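Local coordinates for DUF5037 domain-containing protein (Ruminococcus gnavus, PDB 4GL6) that is of unknown function, a DUF5037 family protein whose single chain folds into an antiparallel sheet and a separate mixed sheet flanked by helices, at residues W27-L32 and G38-T43; S86-A91 and A142-D147; S93-N98 and Y160-E165. All coordinates share one frame; numbering follows the deposited sequence. Where two conformers were deposited one is given.

Contact 1: W27-L32 and G38-T43; sequences WNQPKL and GAIYAT
Asn28 and Tyr41 are the last hydrogen-bonded pair of a beta hairpin, where strands 22-28 and 40-46 run antiparallel before the chain leaves them for the connecting loop. Asn28 N donates to Tyr41 O at 2.8 Å, and Tyr41 N returns the bond to Asn28 O, also at 2.8 Å. One step back, Trp27 and Ala42 form the non-hydrogen-bonded pair, with CB of Trp27 4.0 Å from CB of Ala42. The indole does not lie over its direct partner. With CG set between the backbone N and the carbonyl carbon (chi1 64°), the ring swings along the hairpin toward Ile40, and CE3 of Trp27 comes within 3.6 Å of Ile40 CG2, meeting it obliquely.

Past the paired residues, the side chain of Gln29 takes over the closure. Its chain runs fully extended, CG anti to the backbone N (chi1 -171°), and this carries the amide across the mouth of the connecting loop, where NE2 of Gln29 gives Gly38 O a nearly straight bond of 2.9 Å (172° at the hydrogen). Gly38 O lies almost in the amide plane of Gln29, though the donor is tilted from the plane of the Gly38 carbonyl. The same NE2 also bonds Asn37 OD1, while OE1 receives a weak bond from Lys31 NZ, so both ends of the amide are engaged. A water clips the loop edges together, donating to Pro30 O and to Ala39 O. On the face that carries Asn28, Pro30 CD abuts the edge of the Tyr41 ring, 3.9 Å from CD2.

Strand 40-46 continues into the sheet by bonding strand 54-59, with Ile40 paired to Tyr58 and Ala42 to Gly56. Helix 6-18 covers the Trp27 face, placing Ile6 against Trp27 and Ile40, and Ile10 against Ala42.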
# COMPACT_ATOMS: atom_id res chain seq x y z
N TRP A 27 -8.10 14.01 7.67
CA TRP A 27 -9.29 13.54 7.00
C TRP A 27 -9.84 14.55 6.06
O TRP A 27 -9.69 15.76 6.24
CB TRP A 27 -10.36 12.98 7.94
CG TRP A 27 -10.96 13.92 8.93
CD1 TRP A 27 -10.65 14.06 10.27
CD2 TRP A 27 -12.06 14.86 8.70
NE1 TRP A 27 -11.44 14.99 10.86
CE2 TRP A 27 -12.30 15.52 9.98
CE3 TRP A 27 -12.83 15.22 7.60
CZ2 TRP A 27 -13.27 16.49 10.14
CZ3 TRP A 27 -13.81 16.20 7.77
CH2 TRP A 27 -14.03 16.82 9.01
N ASN A 28 -10.56 14.00 5.11
CA ASN A 28 -11.03 14.69 3.95
C ASN A 28 -12.53 14.40 3.74
O ASN A 28 -12.96 13.26 3.93
CB ASN A 28 -10.14 14.10 2.84
CG ASN A 28 -10.46 14.60 1.49
OD1 ASN A 28 -10.91 15.74 1.31
ND2 ASN A 28 -10.23 13.75 0.51
N GLN A 29 -13.32 15.43 3.40
CA GLN A 29 -14.76 15.27 3.15
C GLN A 29 -15.14 16.07 1.93
O GLN A 29 -15.62 17.19 2.05
CB GLN A 29 -15.63 15.68 4.36
CG GLN A 29 -17.11 15.31 4.20
CD GLN A 29 -17.98 15.80 5.33
OE1 GLN A 29 -17.71 16.83 5.96
NE2 GLN A 29 -19.08 15.09 5.57
N PRO A 30 -14.94 15.50 0.73
CA PRO A 30 -15.30 16.24 -0.50
C PRO A 30 -16.78 16.55 -0.50
O PRO A 30 -17.59 15.74 -0.03
CB PRO A 30 -14.89 15.30 -1.64
CG PRO A 30 -14.67 13.96 -1.00
CD PRO A 30 -14.34 14.18 0.44
N LYS A 31 -17.12 17.72 -1.01
CA LYS A 31 -18.47 18.29 -0.88
C LYS A 31 -18.35 19.65 -1.48
O LYS A 31 -17.32 20.28 -1.26
CB LYS A 31 -18.95 18.44 0.59
CG LYS A 31 -18.14 19.28 1.60
CD LYS A 31 -18.77 19.19 3.00
CE LYS A 31 -18.06 20.02 4.05
NZ LYS A 31 -18.80 20.00 5.35
N LEU A 32 -19.38 20.09 -2.21
CA LEU A 32 -19.34 21.40 -2.85
C LEU A 32 -19.87 22.46 -1.87
O LEU A 32 -19.39 23.59 -1.88
CB LEU A 32 -20.08 21.40 -4.20
CG LEU A 32 -19.32 22.06 -5.37
CD1 LEU A 32 -18.12 21.20 -5.79
CD2 LEU A 32 -20.24 22.31 -6.56
N GLY A 38 -21.39 14.31 2.92
CA GLY A 38 -20.85 13.16 2.22
C GLY A 38 -19.90 12.30 3.06
O GLY A 38 -19.64 12.59 4.23
N ALA A 39 -19.38 11.25 2.43
CA ALA A 39 -18.45 10.34 3.08
C ALA A 39 -17.18 11.07 3.57
O ALA A 39 -16.72 12.03 2.92
CB ALA A 39 -18.07 9.21 2.12
N ILE A 40 -16.65 10.62 4.71
CA ILE A 40 -15.42 11.14 5.31
C ILE A 40 -14.33 10.12 5.03
O ILE A 40 -14.46 8.95 5.44
CB ILE A 40 -15.53 11.34 6.83
CG1 ILE A 40 -16.62 12.34 7.18
CG2 ILE A 40 -14.21 11.87 7.39
CD1 ILE A 40 -16.87 12.43 8.68
N TYR A 41 -13.26 10.56 4.37
CA TYR A 41 -12.09 9.72 4.04
C TYR A 41 -10.94 10.11 4.99
O TYR A 41 -10.38 11.19 4.87
CB TYR A 41 -11.72 9.85 2.55
CG TYR A 41 -12.86 9.43 1.62
CD1 TYR A 41 -13.03 8.09 1.26
CD2 TYR A 41 -13.77 10.38 1.10
CE1 TYR A 41 -14.08 7.70 0.42
CE2 TYR A 41 -14.82 10.01 0.26
CZ TYR A 41 -14.97 8.67 -0.08
OH TYR A 41 -16.02 8.30 -0.91
N ALA A 42 -10.60 9.21 5.90
CA ALA A 42 -9.61 9.42 6.95
C ALA A 42 -8.31 8.65 6.74
O ALA A 42 -8.36 7.43 6.56
CB ALA A 42 -10.24 8.96 8.27
N THR A 43 -7.16 9.34 6.80
CA THR A 43 -5.83 8.71 6.74
C THR A 43 -5.44 8.39 8.18
O THR A 43 -5.23 9.30 8.98
CB THR A 43 -4.80 9.63 6.09
OG1 THR A 43 -5.16 9.78 4.72
CG2 THR A 43 -3.39 9.06 6.18
O HOH W 1 -17.78 13.02 0.55

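Contact 2: S86-A91 and A142-D147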
# COMPACT_ATOMS: atom_id res chain seq x y z
N SER A 86 5.92 -6.81 3.98
CA SER A 86 6.86 -7.68 4.68
C SER A 86 7.56 -8.67 3.73
O SER A 86 8.78 -8.82 3.77
CB SER A 86 6.12 -8.44 5.79
OG SER A 86 7.03 -9.16 6.58
N MSE A 87 6.77 -9.34 2.89
CA MSE A 87 7.27 -10.31 1.90
C MSE A 87 8.20 -9.66 0.85
O MSE A 87 9.20 -10.27 0.44
CB MSE A 87 6.11 -11.06 1.24
CG MSE A 87 5.38 -12.05 2.16
SE MSE A 87 3.77 -12.90 1.33
CE MSE A 87 2.38 -11.64 1.85
N ILE A 88 7.89 -8.44 0.44
CA ILE A 88 8.76 -7.70 -0.47
C ILE A 88 10.04 -7.26 0.26
O ILE A 88 11.14 -7.38 -0.29
CB ILE A 88 8.04 -6.52 -1.13
CG1 ILE A 88 6.92 -7.07 -2.02
CG2 ILE A 88 9.00 -5.71 -1.99
CD1 ILE A 88 6.01 -6.02 -2.59
N GLU A 89 9.90 -6.80 1.52
CA GLU A 89 11.04 -6.35 2.32
C GLU A 89 12.12 -7.42 2.48
O GLU A 89 13.30 -7.08 2.50
CB GLU A 89 10.61 -5.78 3.68
CG GLU A 89 11.73 -5.01 4.40
CD GLU A 89 11.26 -4.13 5.55
OE1 GLU A 89 10.07 -4.16 5.94
OE2 GLU A 89 12.10 -3.39 6.10
N GLU A 90 11.73 -8.69 2.55
CA GLU A 90 12.69 -9.81 2.58
C GLU A 90 13.69 -9.75 1.42
O GLU A 90 14.84 -10.11 1.60
CB GLU A 90 11.96 -11.16 2.60
CG GLU A 90 11.31 -11.45 3.94
CD GLU A 90 10.26 -12.57 3.91
OE1 GLU A 90 9.91 -13.11 2.83
OE2 GLU A 90 9.78 -12.92 5.02
N ALA A 91 13.26 -9.26 0.25
CA ALA A 91 14.13 -9.04 -0.91
C ALA A 91 14.76 -7.64 -0.90
O ALA A 91 15.99 -7.51 -1.09
CB ALA A 91 13.36 -9.25 -2.21
N ALA A 142 2.70 -3.01 -5.32
CA ALA A 142 3.70 -2.56 -4.35
C ALA A 142 4.44 -1.40 -4.97
O ALA A 142 4.91 -1.53 -6.10
CB ALA A 142 4.65 -3.68 -4.03
N TRP A 143 4.50 -0.28 -4.24
CA TRP A 143 5.22 0.93 -4.65
C TRP A 143 6.42 1.00 -3.75
O TRP A 143 6.29 1.41 -2.60
CB TRP A 143 4.33 2.17 -4.56
CG TRP A 143 3.08 2.00 -5.36
CD1 TRP A 143 1.86 1.46 -4.94
CD2 TRP A 143 2.89 2.31 -6.76
NE1 TRP A 143 0.96 1.44 -5.96
CE2 TRP A 143 1.51 1.94 -7.08
CE3 TRP A 143 3.68 2.85 -7.74
CZ2 TRP A 143 0.97 2.12 -8.35
CZ3 TRP A 143 3.14 3.03 -9.01
CH2 TRP A 143 1.82 2.66 -9.31
N VAL A 144 7.57 0.58 -4.27
CA VAL A 144 8.82 0.57 -3.54
C VAL A 144 9.66 1.78 -3.95
O VAL A 144 9.90 2.00 -5.14
CB VAL A 144 9.61 -0.71 -3.82
CG1 VAL A 144 10.91 -0.69 -3.03
CG2 VAL A 144 8.77 -1.93 -3.44
N TYR A 145 10.13 2.53 -2.96
CA TYR A 145 10.97 3.72 -3.13
C TYR A 145 12.32 3.45 -2.45
O TYR A 145 12.34 3.30 -1.23
CB TYR A 145 10.24 4.94 -2.53
CG TYR A 145 8.93 5.22 -3.23
CD1 TYR A 145 8.90 5.91 -4.44
CD2 TYR A 145 7.72 4.73 -2.72
CE1 TYR A 145 7.71 6.14 -5.11
CE2 TYR A 145 6.52 4.95 -3.39
CZ TYR A 145 6.52 5.66 -4.58
OH TYR A 145 5.35 5.90 -5.26
N ILE A 146 13.41 3.35 -3.23
CA ILE A 146 14.75 3.03 -2.72
C ILE A 146 15.68 4.24 -2.78
O ILE A 146 15.65 4.99 -3.76
CB ILE A 146 15.41 1.91 -3.56
CG1 ILE A 146 14.59 0.61 -3.48
CG2 ILE A 146 16.83 1.63 -3.06
CD1 ILE A 146 15.13 -0.50 -4.35
N ASP A 147 16.50 4.40 -1.74
CA ASP A 147 17.55 5.43 -1.68
C ASP A 147 18.68 4.76 -2.44
O ASP A 147 19.33 3.84 -1.92
CB ASP A 147 17.93 5.74 -0.22
CG ASP A 147 19.00 6.81 -0.09
OD1 ASP A 147 19.72 7.09 -1.07
OD2 ASP A 147 19.11 7.37 1.03
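Ile88, on helix 75-95, straddles two alternate residues of strand 140-147, sending one branch to Ala142 and the other to Val144. The strand belongs to a mixed sheet, and with the following helix 156-171 and the parallel strand 175-182 it makes a beta-alpha-beta crossover; helix 75-95 packs on the same face as the crossover helix. CG1 of Ile88 lies anti to its carbonyl carbon (chi1 -65°) and the chain continues extended, so CD1 heads for the methyl of Ala142. The modelled separation there is too short for two carbons and is doubtful. The second branch is easier to trust: CG2 of Ile88 sits 4.1 Å from CG2 of Val144, the two side chains meeting at a slant. Nothing polar crosses, and the backbones stay well apart, with Ile88 CA 8.2 Å from Ala142 CA.

The next shell closes round these three buried residues. Tyr167 of helix 156-171 touches both Ile88 and Ala142, so one side chain borders both sides of the contact, while Leu177 of the adjoining strand packs against Val144. Along the strand, Ile146 continues the apolar row and meets Val179 and Tyr181.

Alternation sends Trp143 and Tyr145 to the far face of the sheet. There Trp143 stacks on Tyr178 and Tyr145 on Tyr180, and Phe206 meets the Tyr145 ring edge-to-face. The strand itself is fixed on both flanks, by backbone bonds from Ala142 and Val144 to strand 175-182 and from Trp143 to Gln102.

At its end the carboxylate of Asp147 is held twice, OD1 bonding Ser149 OG and OD2 bonding His184 ND1.

Contact 3: S93-N98 and Y160-E165; sequences SQAAEN and YQMYEE
Gln94, near the end of helix 75-95, lays its side chain beside the selenium of Met162, a selenomethionine in this crystal, on helix 156-171. Taking Gln94 from its root, CB stands 3.9 Å from SE of Met162. CG, anti to the carbonyl carbon (chi1 -59°), bears off slightly, 4.4 Å from that SE. The chain then runs on extended, and CD returns to 4.0 Å from the Met162 SE. At the tip, NE2 of Gln94 approaches the same SE to 3.4 Å, while the amide oxygen is turned away from it. Gln94 was deposited in two conformers, so the details of the amide position are doubtful. In this one NE2 also makes a weak bond to Glu90 O, one turn earlier in its own helix.

Met162 in its turn bends at the selenium (chi3 -55°), which brings its methyl back toward Ala95, with CE of Met162 4.3 Å from CB of Ala95. That alanine methyl has a second neighbour, since OH of Tyr163 lies 3.8 Å from Ala95 CB. Ala95 is thus met by two consecutive residues of helix 156-171, one through a methyl and one through the end of a phenol. Both Met162 and Tyr163 also touch Ala91, a turn back on helix 75-95, so the small alanines face the larger side chains of the other helix.

Beyond Ala95 the chain turns off, tied by backbone bonds from Ala95 to Lys152 and from Glu97 to Thr150.

The phenol of Tyr163 is hydrogen-bonded to Glu159 OE2 in its own helix. With no hydrogen bond across, the contact probably rests mainly on van der Waals packing of the Met162 and Ala95 methyls, the selenium and the Gln94 chain, where the end of helix 75-95 meets helix 156-171.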
# COMPACT_ATOMS: atom_id res chain seq x y z
N SER A 93 15.34 -5.48 1.55
CA SER A 93 16.31 -5.25 2.64
C SER A 93 17.71 -5.78 2.35
O SER A 93 18.67 -5.33 3.01
CB SER A 93 15.82 -5.84 3.95
OG SER A 93 15.62 -7.23 3.78
N GLN A 94 17.80 -6.75 1.44
CA GLN A 94 19.09 -7.30 1.00
C GLN A 94 19.69 -6.49 -0.15
O GLN A 94 20.89 -6.56 -0.40
CB GLN A 94 18.94 -8.77 0.57
CG GLN A 94 18.42 -9.73 1.63
CD GLN A 94 18.68 -11.18 1.27
OE1 GLN A 94 19.73 -11.73 1.58
NE2 GLN A 94 17.70 -11.82 0.64
N ALA A 95 18.85 -5.72 -0.86
CA ALA A 95 19.26 -4.87 -2.00
C ALA A 95 19.71 -3.45 -1.62
O ALA A 95 20.62 -2.90 -2.27
CB ALA A 95 18.11 -4.78 -2.99
N ALA A 96 19.06 -2.84 -0.62
CA ALA A 96 19.37 -1.46 -0.15
C ALA A 96 19.19 -1.29 1.37
O ALA A 96 18.57 -2.15 2.00
CB ALA A 96 18.53 -0.44 -0.89
N GLU A 97 19.73 -0.21 1.94
CA GLU A 97 19.62 0.07 3.40
C GLU A 97 18.39 0.92 3.71
O GLU A 97 17.65 0.59 4.63
CB GLU A 97 20.85 0.79 3.96
CG GLU A 97 22.17 0.05 3.79
CD GLU A 97 23.39 0.88 4.21
OE1 GLU A 97 23.25 1.80 5.04
OE2 GLU A 97 24.50 0.61 3.70
N ASN A 98 18.23 2.02 2.98
CA ASN A 98 17.08 2.94 3.13
C ASN A 98 16.08 2.76 1.99
O ASN A 98 16.46 2.75 0.82
CB ASN A 98 17.49 4.41 3.13
CG ASN A 98 17.81 4.91 4.49
OD1 ASN A 98 17.10 5.79 5.00
ND2 ASN A 98 18.83 4.32 5.13
N TYR A 160 16.89 -8.89 -9.28
CA TYR A 160 15.72 -9.28 -10.09
C TYR A 160 15.23 -10.67 -9.70
O TYR A 160 14.02 -10.87 -9.52
CB TYR A 160 16.09 -9.23 -11.58
CG TYR A 160 14.97 -9.55 -12.55
CD1 TYR A 160 14.15 -8.53 -13.07
CD2 TYR A 160 14.76 -10.87 -12.99
CE1 TYR A 160 13.13 -8.83 -13.97
CE2 TYR A 160 13.75 -11.17 -13.89
CZ TYR A 160 12.93 -10.16 -14.38
OH TYR A 160 11.93 -10.49 -15.27
N GLN A 161 16.15 -11.63 -9.57
CA GLN A 161 15.82 -13.00 -9.15
C GLN A 161 15.06 -13.04 -7.82
O GLN A 161 14.11 -13.79 -7.69
CB GLN A 161 17.06 -13.92 -9.11
CG GLN A 161 17.56 -14.39 -10.47
CD GLN A 161 18.87 -15.15 -10.38
OE1 GLN A 161 19.08 -15.91 -9.43
NE2 GLN A 161 19.76 -14.95 -11.36
N MSE A 162 15.49 -12.23 -6.86
CA MSE A 162 14.81 -12.13 -5.56
C MSE A 162 13.37 -11.63 -5.69
O MSE A 162 12.48 -12.14 -5.02
CB MSE A 162 15.58 -11.23 -4.57
CG MSE A 162 16.84 -11.84 -3.97
SE MSE A 162 17.64 -10.70 -2.60
CE MSE A 162 17.83 -9.06 -3.64
N TYR A 163 13.16 -10.63 -6.55
CA TYR A 163 11.82 -10.08 -6.75
C TYR A 163 10.93 -11.13 -7.42
O TYR A 163 9.83 -11.39 -6.94
CB TYR A 163 11.83 -8.74 -7.51
CG TYR A 163 12.72 -7.65 -6.92
CD1 TYR A 163 13.03 -7.61 -5.55
CD2 TYR A 163 13.19 -6.60 -7.72
CE1 TYR A 163 13.83 -6.61 -5.03
CE2 TYR A 163 13.96 -5.58 -7.19
CZ TYR A 163 14.29 -5.59 -5.84
OH TYR A 163 15.07 -4.60 -5.29
N GLU A 164 11.45 -11.74 -8.49
CA GLU A 164 10.78 -12.86 -9.20
C GLU A 164 10.32 -13.95 -8.19
O GLU A 164 9.17 -14.39 -8.23
CB GLU A 164 11.74 -13.42 -10.27
CG GLU A 164 11.16 -14.30 -11.38
CD GLU A 164 12.19 -14.53 -12.51
OE1 GLU A 164 11.92 -14.17 -13.69
OE2 GLU A 164 13.31 -14.98 -12.21
N GLU A 165 11.20 -14.31 -7.25
CA GLU A 165 10.88 -15.29 -6.20
C GLU A 165 9.75 -14.84 -5.27
O GLU A 165 8.88 -15.65 -4.93
CB GLU A 165 12.13 -15.72 -5.40
CG GLU A 165 11.82 -16.53 -4.13
CD GLU A 165 12.91 -17.44 -3.59
OE1 GLU A 165 14.02 -17.52 -4.16
OE2 GLU A 165 12.62 -18.11 -2.57

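Contact 1 stands apart, about 30 Å between centres from contact 2 and 37 Å from contact 3, on the other side of the chain's centre. It closes a local hairpin in the antiparallel sheet, and at the partly exposed tip its backbone and side-chain hydrogen bonds are joined by apolar packing. Contacts 2 and 3 share helix 75-95, lie about 7 Å apart between centres, and join residues distant in sequence without a hydrogen bond. Contact 2 is wholly buried and aliphatic, helix against strand; contact 3, helix against helix, runs outward to an exposed glutamine. They touch directly through Ile146 CG2 and Ala96 CB, and a probable hydrogen bond links Asp147 N to Asn98 O.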